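Local coordinates for putative extracellular solute-binding protein (Bordetella bronchiseptica, PDB 4P56) that binds mandelate and, as a periplasmic solute-binding protein, probably delivers it to a TRAP-type membrane transporter, at residues I222-P230 / E289-I300; R98-V106 / W314-G322. All coordinates share one frame; numbering follows the deposited sequence.

How the contacts relate
Contact 1 (222-230 / 289-300) and contact 2 (98-106 / 314-322) lie in different parts of the fold, their centres 30 Å apart and their nearest atoms about 10 Å apart, without touching. Contact 1 joins the last two strands at one edge of the six-stranded mixed sheet; contact 2 seats helix 310-320 on the loop that leads from strand 87-91 to helix 114-129. The chain connects them directly, because helix 297-307, which starts in contact 1, is followed by helix 310-320. Along the sequence contact 1 is nested within the loop that contact 2 closes. Neither touches the bound (R)-mandelate: the side chains of Ile223 and Thr102 come within about 13 Å and 11 Å of it, respectively.

Contact 1: residues I222-P230 / E289-I300; sequences IIRHATEFP and EIELVKADDALI
Bends at chi2 and chi3 (-62° and -52°) curl the Arg224 side chain back to Glu289, where NE and NH2 both donate to the backbone O, each at 2.9 Å. The grip is side-on, with the oxygen in the guanidinium plane, and NH2 uses a lone pair in the carbonyl plane. Phe229, with CG anti to its carbonyl carbon (chi1 -71°), lays a ring face against Ala295 CB, 3.8 Å from the centroid, a CH-pi contact. Leu299 CG meets the same ring obliquely at CE2, and Pro230 CD reaches Ile300 CD1 at 3.7 Å.

Between these ends the backbones exchange five hydrogen bonds, from Glu291 N to Arg224 O at 2.8 Å through to Ala295 N to Glu228 O. Ala226 CB touches both Ile290 CG2 and Leu292 CD1, 4.0 Å from each. Glu228, on the same face, salt-bridges Arg282 through OE2. On the other face Thr227 lies alongside Val293, its OG1 bonded to Val158 O. Asp296 OD1 caps the following helix by accepting from Leu299 N.

Strand 225-228 also pairs with 149-153, Arg224 and His225 forming a classic beta bulge opposite Thr153; 291-294 is an edge strand, parallel to 225-228, of the six-stranded mixed sheet.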
loop_
_atom_site.group_PDB
_atom_site.type_symbol
_atom_site.label_atom_id
_atom_site.label_comp_id
_atom_site.label_asym_id
_atom_site.label_seq_id
_atom_site.Cartn_x
_atom_site.Cartn_y
_atom_site.Cartn_z
ATOM N N ILE A 222 8.090 15.293 -15.142
ATOM C CA ILE A 222 8.665 16.116 -14.079
ATOM C C ILE A 222 9.856 15.412 -13.413
ATOM O O ILE A 222 10.926 15.993 -13.214
ATOM C CB ILE A 222 7.632 16.357 -12.972
ATOM C CG1 ILE A 222 6.448 17.187 -13.495
ATOM C CG2 ILE A 222 8.287 17.038 -11.796
ATOM C CD1 ILE A 222 5.251 17.172 -12.540
ATOM N N ILE A 223 9.630 14.172 -13.017
ATOM C CA ILE A 223 10.648 13.364 -12.358
ATOM C C ILE A 223 11.768 13.026 -13.354
ATOM O O ILE A 223 11.501 12.503 -14.429
ATOM C CB ILE A 223 10.040 12.059 -11.812
ATOM C CG1 ILE A 223 9.019 12.343 -10.703
ATOM C CG2 ILE A 223 11.115 11.099 -11.308
ATOM C CD1 ILE A 223 9.578 13.021 -9.455
ATOM N N ARG A 224 13.012 13.335 -12.994
ATOM C CA ARG A 224 14.166 12.985 -13.824
ATOM C C ARG A 224 15.152 12.010 -13.167
ATOM O O ARG A 224 16.178 11.680 -13.759
ATOM C CB ARG A 224 14.956 14.241 -14.232
ATOM C CG ARG A 224 14.118 15.339 -14.856
ATOM C CD ARG A 224 13.446 14.893 -16.145
ATOM N NE ARG A 224 14.393 14.314 -17.093
ATOM C CZ ARG A 224 15.005 14.968 -18.085
ATOM N NH1 ARG A 224 14.787 16.265 -18.312
ATOM N NH2 ARG A 224 15.842 14.304 -18.873
ATOM N N HIS A 225 14.855 11.570 -11.947
ATOM C CA HIS A 225 15.801 10.760 -11.184
ATOM C C HIS A 225 15.055 9.717 -10.382
ATOM O O HIS A 225 13.979 9.986 -9.846
ATOM C CB HIS A 225 16.609 11.645 -10.240
ATOM C CG HIS A 225 17.391 12.719 -10.940
ATOM N ND1 HIS A 225 18.674 12.531 -11.408
ATOM C CD2 HIS A 225 17.069 14.001 -11.237
ATOM C CE1 HIS A 225 19.103 13.645 -11.975
ATOM N NE2 HIS A 225 18.144 14.548 -11.899
ATOM N N ALA A 226 15.603 8.514 -10.335
ATOM C CA ALA A 226 15.013 7.444 -9.535
ATOM C C ALA A 226 16.115 6.554 -8.988
ATOM O O ALA A 226 17.029 6.167 -9.735
ATOM C CB ALA A 226 14.050 6.596 -10.389
ATOM N N THR A 227 15.995 6.181 -7.716
ATOM C CA THR A 227 16.911 5.215 -7.103
ATOM C C THR A 227 16.122 4.050 -6.574
ATOM O O THR A 227 15.210 4.215 -5.780
ATOM C CB THR A 227 17.742 5.845 -5.978
ATOM O OG1 THR A 227 18.528 6.904 -6.550
ATOM C CG2 THR A 227 18.674 4.790 -5.337
ATOM N N GLU A 228 16.454 2.871 -7.069
ATOM C CA GLU A 228 15.771 1.656 -6.681
ATOM C C GLU A 228 16.628 0.929 -5.677
ATOM O O GLU A 228 17.845 1.065 -5.672
ATOM C CB GLU A 228 15.548 0.758 -7.887
ATOM C CG GLU A 228 14.650 1.347 -8.953
ATOM C CD GLU A 228 14.417 0.345 -10.044
ATOM O OE1 GLU A 228 15.197 0.346 -11.009
ATOM O OE2 GLU A 228 13.494 -0.498 -9.905
ATOM N N PHE A 229 15.966 0.139 -4.839
ATOM C CA PHE A 229 16.610 -0.574 -3.755
ATOM C C PHE A 229 16.135 -2.022 -3.791
ATOM O O PHE A 229 14.946 -2.276 -3.982
ATOM C CB PHE A 229 16.148 0.027 -2.432
ATOM C CG PHE A 229 16.695 1.398 -2.150
ATOM C CD1 PHE A 229 16.095 2.522 -2.687
ATOM C CD2 PHE A 229 17.799 1.556 -1.330
ATOM C CE1 PHE A 229 16.587 3.770 -2.420
ATOM C CE2 PHE A 229 18.294 2.797 -1.070
ATOM C CZ PHE A 229 17.675 3.914 -1.608
ATOM N N PRO A 230 17.044 -2.968 -3.564
ATOM C CA PRO A 230 16.634 -4.366 -3.533
ATOM C C PRO A 230 15.606 -4.621 -2.451
ATOM O O PRO A 230 15.823 -4.293 -1.284
ATOM C CB PRO A 230 17.940 -5.112 -3.243
ATOM C CG PRO A 230 19.001 -4.219 -3.822
ATOM C CD PRO A 230 18.510 -2.824 -3.500
ATOM N N GLU A 289 15.233 9.067 -20.199
ATOM C CA GLU A 289 14.989 10.444 -19.792
ATOM C C GLU A 289 15.113 10.581 -18.272
ATOM O O GLU A 289 15.407 11.647 -17.744
ATOM C CB GLU A 289 13.641 10.924 -20.335
ATOM C CG GLU A 289 13.430 10.450 -21.803
ATOM C CD GLU A 289 12.726 11.452 -22.703
ATOM O OE1 GLU A 289 12.498 12.604 -22.279
ATOM O OE2 GLU A 289 12.408 11.080 -23.858
ATOM N N ILE A 290 14.922 9.475 -17.577
ATOM C CA ILE A 290 15.165 9.417 -16.151
ATOM C C ILE A 290 16.550 8.869 -15.926
ATOM O O ILE A 290 16.931 7.907 -16.584
ATOM C CB ILE A 290 14.167 8.473 -15.492
ATOM C CG1 ILE A 290 12.772 9.088 -15.556
ATOM C CG2 ILE A 290 14.538 8.208 -14.042
ATOM C CD1 ILE A 290 11.670 8.102 -15.165
ATOM N N GLU A 291 17.310 9.483 -15.021
ATOM C CA GLU A 291 18.586 8.903 -14.604
ATOM C C GLU A 291 18.322 7.851 -13.545
ATOM O O GLU A 291 17.979 8.147 -12.397
ATOM C CB GLU A 291 19.557 9.944 -14.062
ATOM C CG GLU A 291 20.907 9.332 -13.692
ATOM C CD GLU A 291 21.874 10.306 -13.039
ATOM O OE1 GLU A 291 21.521 11.496 -12.868
ATOM O OE2 GLU A 291 23.006 9.875 -12.714
ATOM N N LEU A 292 18.506 6.598 -13.931
ATOM C CA LEU A 292 18.092 5.485 -13.103
ATOM C C LEU A 292 19.273 4.921 -12.305
ATOM O O LEU A 292 20.277 4.502 -12.876
ATOM C CB LEU A 292 17.514 4.410 -14.010
ATOM C CG LEU A 292 16.964 3.176 -13.300
ATOM C CD1 LEU A 292 15.838 3.540 -12.329
ATOM C CD2 LEU A 292 16.462 2.146 -14.330
ATOM N N VAL A 293 19.145 4.898 -10.985
ATOM C CA VAL A 293 20.222 4.433 -10.116
ATOM C C VAL A 293 19.802 3.150 -9.419
ATOM O O VAL A 293 18.640 3.006 -9.021
ATOM C CB VAL A 293 20.573 5.518 -9.066
ATOM C CG1 VAL A 293 21.636 5.031 -8.089
ATOM C CG2 VAL A 293 21.037 6.770 -9.758
ATOM N N LYS A 294 20.730 2.202 -9.312
ATOM C CA LYS A 294 20.558 1.069 -8.405
ATOM C C LYS A 294 21.363 1.388 -7.158
ATOM O O LYS A 294 22.570 1.587 -7.229
ATOM C CB LYS A 294 21.046 -0.238 -9.019
ATOM C CG LYS A 294 20.889 -1.449 -8.087
ATOM C CD LYS A 294 21.098 -2.762 -8.854
ATOM C CE LYS A 294 20.938 -4.007 -7.983
ATOM N NZ LYS A 294 22.147 -4.327 -7.162
ATOM N N ALA A 295 20.697 1.430 -6.011
ATOM C CA ALA A 295 21.372 1.761 -4.763
ATOM C C ALA A 295 22.603 0.889 -4.615
ATOM O O ALA A 295 22.505 -0.324 -4.710
ATOM C CB ALA A 295 20.431 1.536 -3.573
ATOM N N ASP A 296 23.762 1.484 -4.375
ATOM C CA ASP A 296 24.968 0.657 -4.218
ATOM C C ASP A 296 25.029 0.148 -2.788
ATOM O O ASP A 296 24.211 0.558 -1.963
ATOM C CB ASP A 296 26.242 1.385 -4.657
ATOM C CG ASP A 296 26.615 2.547 -3.755
ATOM O OD1 ASP A 296 26.091 2.664 -2.641
ATOM O OD2 ASP A 296 27.479 3.343 -4.164
ATOM N N ASP A 297 25.948 -0.771 -2.501
ATOM C CA ASP A 297 25.958 -1.442 -1.204
ATOM C C ASP A 297 26.112 -0.459 -0.049
ATOM O O ASP A 297 25.574 -0.692 1.031
ATOM C CB ASP A 297 27.056 -2.514 -1.130
ATOM C CG ASP A 297 26.791 -3.693 -2.055
ATOM O OD1 ASP A 297 25.621 -3.910 -2.429
ATOM O OD2 ASP A 297 27.748 -4.405 -2.407
ATOM N N ALA A 298 26.860 0.628 -0.265
ATOM C CA ALA A 298 27.092 1.606 0.807
ATOM C C ALA A 298 25.793 2.342 1.149
ATOM O O ALA A 298 25.459 2.542 2.319
ATOM C CB ALA A 298 28.191 2.600 0.412
ATOM N N LEU A 299 25.047 2.729 0.125
ATOM C CA LEU A 299 23.792 3.443 0.364
ATOM C C LEU A 299 22.770 2.575 1.083
ATOM O O LEU A 299 22.115 3.027 2.013
ATOM C CB LEU A 299 23.229 3.944 -0.950
ATOM C CG LEU A 299 21.847 4.571 -0.900
ATOM C CD1 LEU A 299 21.806 5.743 0.059
ATOM C CD2 LEU A 299 21.487 5.008 -2.324
ATOM N N ILE A 300 22.633 1.334 0.633
ATOM C CA ILE A 300 21.771 0.364 1.279
ATOM C C ILE A 300 22.157 0.226 2.753
ATOM O O ILE A 300 21.307 0.320 3.635
ATOM C CB ILE A 300 21.880 -1.013 0.569
ATOM C CG1 ILE A 300 21.224 -0.961 -0.829
ATOM C CG2 ILE A 300 21.243 -2.128 1.407
ATOM C CD1 ILE A 300 21.632 -2.136 -1.727
HETATM O O HOH W 1 18.045 12.840 -15.944
HETATM O O HOH W 2 19.420 9.805 -10.554
HETATM O O HOH W 3 17.659 0.881 -10.779
#

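Contact 2: residues R98-V106 / W314-G322; sequences RFQLTKFAV and WLDAAKAKG
Trp314 turns the edge of its indole to Leu101 and one face to Phe104, and these two approaches set the contact. With CG anti to the backbone N (chi1 -179°), the ring swings off its helix toward the 3-10 segment beginning at Gln100. NE1 donates to Leu101 O at 2.9 Å; the oxygen is near the indole plane, yet the donor stands 53° out of the carbonyl plane, so the bond misses the lone pairs. Beside it, Trp314 CD1 comes to 3.3 Å from Gln100 O. Phe104 CB sits over the six-membered ring, 3.8 Å from its centroid in a CH-pi contact, while Ala318 CB covers the opposite indole face from within the helix. The Phe104 and Trp314 side chains run side by side and point the same way, but their ring planes differ by 55°.

This is how helix 310-320, near the C-terminal end of the chain, docks on the loop between strand 87-91 and helix 114-129 in this family 7 solute-binding protein. Helix 325-340 adds Leu329, which touches both aromatic residues, and Phe332, which meets the Phe104 ring edge-to-face.

Further along the helix, Leu101 divides its two methyls: CD2 rests 3.7 Å from Ala318 CA, and CD1 lies 3.8 Å from Lys321 CG, whose chain bends at chi2 and passes the leucine at a slant. Gln100 reaches with an extended chain toward the helix, bringing OE1 to 3.5 Å from Ala317 CB, while its NE2 bonds to Gly97 O. Helix 310-320 closes in a Schellman motif, with Gly322 at positive phi.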
loop_
_atom_site.group_PDB
_atom_site.type_symbol
_atom_site.label_atom_id
_atom_site.label_comp_id
_atom_site.label_asym_id
_atom_site.label_seq_id
_atom_site.Cartn_x
_atom_site.Cartn_y
_atom_site.Cartn_z
ATOM N N ARG A 98 -2.610 4.527 13.978
ATOM C CA ARG A 98 -3.767 3.633 14.076
ATOM C C ARG A 98 -3.605 2.204 13.569
ATOM O O ARG A 98 -4.396 1.287 13.907
ATOM C CB ARG A 98 -4.941 4.296 13.355
ATOM C CG ARG A 98 -5.387 5.520 14.141
ATOM C CD ARG A 98 -6.851 5.836 13.930
ATOM N NE ARG A 98 -7.197 7.143 14.488
ATOM C CZ ARG A 98 -7.666 7.364 15.718
ATOM N NH1 ARG A 98 -7.854 6.375 16.593
ATOM N NH2 ARG A 98 -7.948 8.600 16.076
ATOM N N PHE A 99 -2.588 2.043 12.750
ATOM C CA PHE A 99 -2.294 0.790 12.064
ATOM C C PHE A 99 -0.817 0.464 12.250
ATOM O O PHE A 99 -0.133 -0.008 11.332
ATOM C CB PHE A 99 -2.672 0.869 10.589
ATOM C CG PHE A 99 -4.142 1.015 10.378
ATOM C CD1 PHE A 99 -5.012 -0.053 10.640
ATOM C CD2 PHE A 99 -4.680 2.224 9.963
ATOM C CE1 PHE A 99 -6.402 0.091 10.482
ATOM C CE2 PHE A 99 -6.079 2.381 9.832
ATOM C CZ PHE A 99 -6.935 1.308 10.084
ATOM N N GLN A 100 -0.340 0.673 13.468
ATOM C CA GLN A 100 1.054 0.398 13.780
ATOM C C GLN A 100 1.416 -1.052 13.539
ATOM O O GLN A 100 2.568 -1.352 13.180
ATOM C CB GLN A 100 1.377 0.718 15.245
ATOM C CG GLN A 100 0.993 2.097 15.695
ATOM C CD GLN A 100 1.192 2.287 17.207
ATOM O OE1 GLN A 100 2.197 1.829 17.784
ATOM N NE2 GLN A 100 0.228 2.948 17.854
ATOM N N LEU A 101 0.459 -1.962 13.724
ATOM C CA LEU A 101 0.754 -3.376 13.560
ATOM C C LEU A 101 1.014 -3.778 12.095
ATOM O O LEU A 101 1.539 -4.843 11.859
ATOM C CB LEU A 101 -0.361 -4.283 14.139
ATOM C CG LEU A 101 -0.574 -4.156 15.656
ATOM C CD1 LEU A 101 -1.671 -5.093 16.171
ATOM C CD2 LEU A 101 0.733 -4.449 16.358
ATOM N N THR A 102 0.622 -2.968 11.124
ATOM C CA THR A 102 0.870 -3.337 9.723
ATOM C C THR A 102 2.323 -3.144 9.283
ATOM O O THR A 102 2.707 -3.600 8.215
ATOM C CB THR A 102 -0.033 -2.550 8.750
ATOM O OG1 THR A 102 0.320 -1.162 8.789
ATOM C CG2 THR A 102 -1.500 -2.751 9.111
ATOM N N LYS A 103 3.116 -2.466 10.095
ATOM C CA LYS A 103 4.437 -2.038 9.671
ATOM C C LYS A 103 5.451 -3.190 9.469
ATOM O O LYS A 103 6.449 -2.999 8.801
ATOM C CB LYS A 103 4.974 -0.977 10.621
ATOM C CG LYS A 103 4.307 0.404 10.396
ATOM C CD LYS A 103 4.914 1.505 11.268
ATOM C CE LYS A 103 4.253 2.864 10.962
ATOM N NZ LYS A 103 4.928 4.002 11.680
ATOM N N PHE A 104 5.195 -4.370 10.033
ATOM C CA PHE A 104 6.083 -5.530 9.813
ATOM C C PHE A 104 6.193 -5.848 8.326
ATOM O O PHE A 104 7.206 -6.390 7.876
ATOM C CB PHE A 104 5.550 -6.768 10.538
ATOM C CG PHE A 104 4.322 -7.342 9.904
ATOM C CD1 PHE A 104 3.068 -6.866 10.244
ATOM C CD2 PHE A 104 4.413 -8.329 8.944
ATOM C CE1 PHE A 104 1.937 -7.356 9.670
ATOM C CE2 PHE A 104 3.251 -8.851 8.342
ATOM C CZ PHE A 104 2.011 -8.349 8.687
ATOM N N ALA A 105 5.153 -5.527 7.549
ATOM C CA ALA A 105 5.049 -6.002 6.165
ATOM C C ALA A 105 5.703 -5.077 5.147
ATOM O O ALA A 105 5.771 -5.418 3.962
ATOM C CB ALA A 105 3.588 -6.196 5.776
ATOM N N VAL A 106 6.189 -3.935 5.611
ATOM C CA VAL A 106 6.594 -2.858 4.709
ATOM C C VAL A 106 7.970 -2.273 5.053
ATOM O O VAL A 106 8.337 -1.194 4.574
ATOM C CB VAL A 106 5.536 -1.724 4.655
ATOM C CG1 VAL A 106 4.261 -2.251 4.104
ATOM C CG2 VAL A 106 5.305 -1.088 6.044
ATOM N N TRP A 314 8.264 -1.907 16.131
ATOM C CA TRP A 314 7.108 -2.716 15.820
ATOM C C TRP A 314 6.905 -3.823 16.871
ATOM O O TRP A 314 5.789 -4.050 17.329
ATOM C CB TRP A 314 7.216 -3.323 14.409
ATOM C CG TRP A 314 6.054 -4.108 14.097
ATOM C CD1 TRP A 314 4.861 -3.649 13.566
ATOM C CD2 TRP A 314 5.886 -5.515 14.299
ATOM N NE1 TRP A 314 3.983 -4.684 13.482
ATOM C CE2 TRP A 314 4.586 -5.839 13.907
ATOM C CE3 TRP A 314 6.715 -6.534 14.769
ATOM C CZ2 TRP A 314 4.088 -7.137 13.969
ATOM C CZ3 TRP A 314 6.225 -7.813 14.834
ATOM C CH2 TRP A 314 4.920 -8.106 14.436
ATOM N N LEU A 315 7.975 -4.516 17.246
ATOM C CA LEU A 315 7.862 -5.497 18.325
ATOM C C LEU A 315 7.231 -4.881 19.577
ATOM O O LEU A 315 6.352 -5.487 20.216
ATOM C CB LEU A 315 9.239 -6.094 18.635
ATOM C CG LEU A 315 9.732 -7.045 17.539
ATOM C CD1 LEU A 315 11.211 -7.379 17.777
ATOM C CD2 LEU A 315 8.921 -8.347 17.476
ATOM N N ASP A 316 7.657 -3.672 19.932
ATOM C CA ASP A 316 7.136 -3.049 21.161
ATOM C C ASP A 316 5.631 -2.792 21.040
ATOM O O ASP A 316 4.890 -2.949 22.016
ATOM C CB ASP A 316 7.836 -1.720 21.458
ATOM C CG ASP A 316 9.289 -1.890 21.909
ATOM O OD1 ASP A 316 9.710 -3.001 22.319
ATOM O OD2 ASP A 316 10.017 -0.870 21.843
ATOM N N ALA A 317 5.191 -2.397 19.845
ATOM C CA ALA A 317 3.763 -2.124 19.568
ATOM C C ALA A 317 2.977 -3.426 19.578
ATOM O O ALA A 317 1.838 -3.485 20.076
ATOM C CB ALA A 317 3.600 -1.389 18.212
ATOM N N ALA A 318 3.589 -4.479 19.053
ATOM C CA ALA A 318 2.943 -5.804 19.025
ATOM C C ALA A 318 2.708 -6.284 20.444
ATOM O O ALA A 318 1.624 -6.803 20.793
ATOM C CB ALA A 318 3.830 -6.821 18.287
ATOM N N LYS A 319 3.713 -6.091 21.285
ATOM C CA LYS A 319 3.602 -6.509 22.683
ATOM C C LYS A 319 2.506 -5.701 23.362
ATOM O O LYS A 319 1.698 -6.244 24.134
ATOM C CB LYS A 319 4.934 -6.314 23.414
ATOM C CG LYS A 319 4.910 -6.761 24.853
ATOM C CD LYS A 319 6.244 -6.471 25.567
ATOM C CE LYS A 319 6.399 -7.309 26.821
ATOM N NZ LYS A 319 7.737 -7.100 27.446
ATOM N N ALA A 320 2.475 -4.400 23.087
ATOM C CA ALA A 320 1.433 -3.540 23.680
ATOM C C ALA A 320 0.030 -4.013 23.255
ATOM O O ALA A 320 -0.907 -3.946 24.033
ATOM C CB ALA A 320 1.642 -2.083 23.284
ATOM N N LYS A 321 -0.107 -4.493 22.020
ATOM C CA LYS A 321 -1.398 -4.899 21.527
ATOM C C LYS A 321 -1.734 -6.334 21.892
ATOM O O LYS A 321 -2.782 -6.851 21.475
ATOM C CB LYS A 321 -1.485 -4.752 20.002
ATOM C CG LYS A 321 -1.527 -3.317 19.526
ATOM C CD LYS A 321 -2.823 -2.614 19.932
ATOM C CE LYS A 321 -2.944 -1.255 19.223
ATOM N NZ LYS A 321 -4.175 -0.490 19.542
ATOM N N GLY A 322 -0.858 -7.005 22.625
ATOM C CA GLY A 322 -1.189 -8.329 23.108
ATOM C C GLY A 322 -1.007 -9.428 22.073
ATOM O O GLY A 322 -1.546 -10.513 22.216
#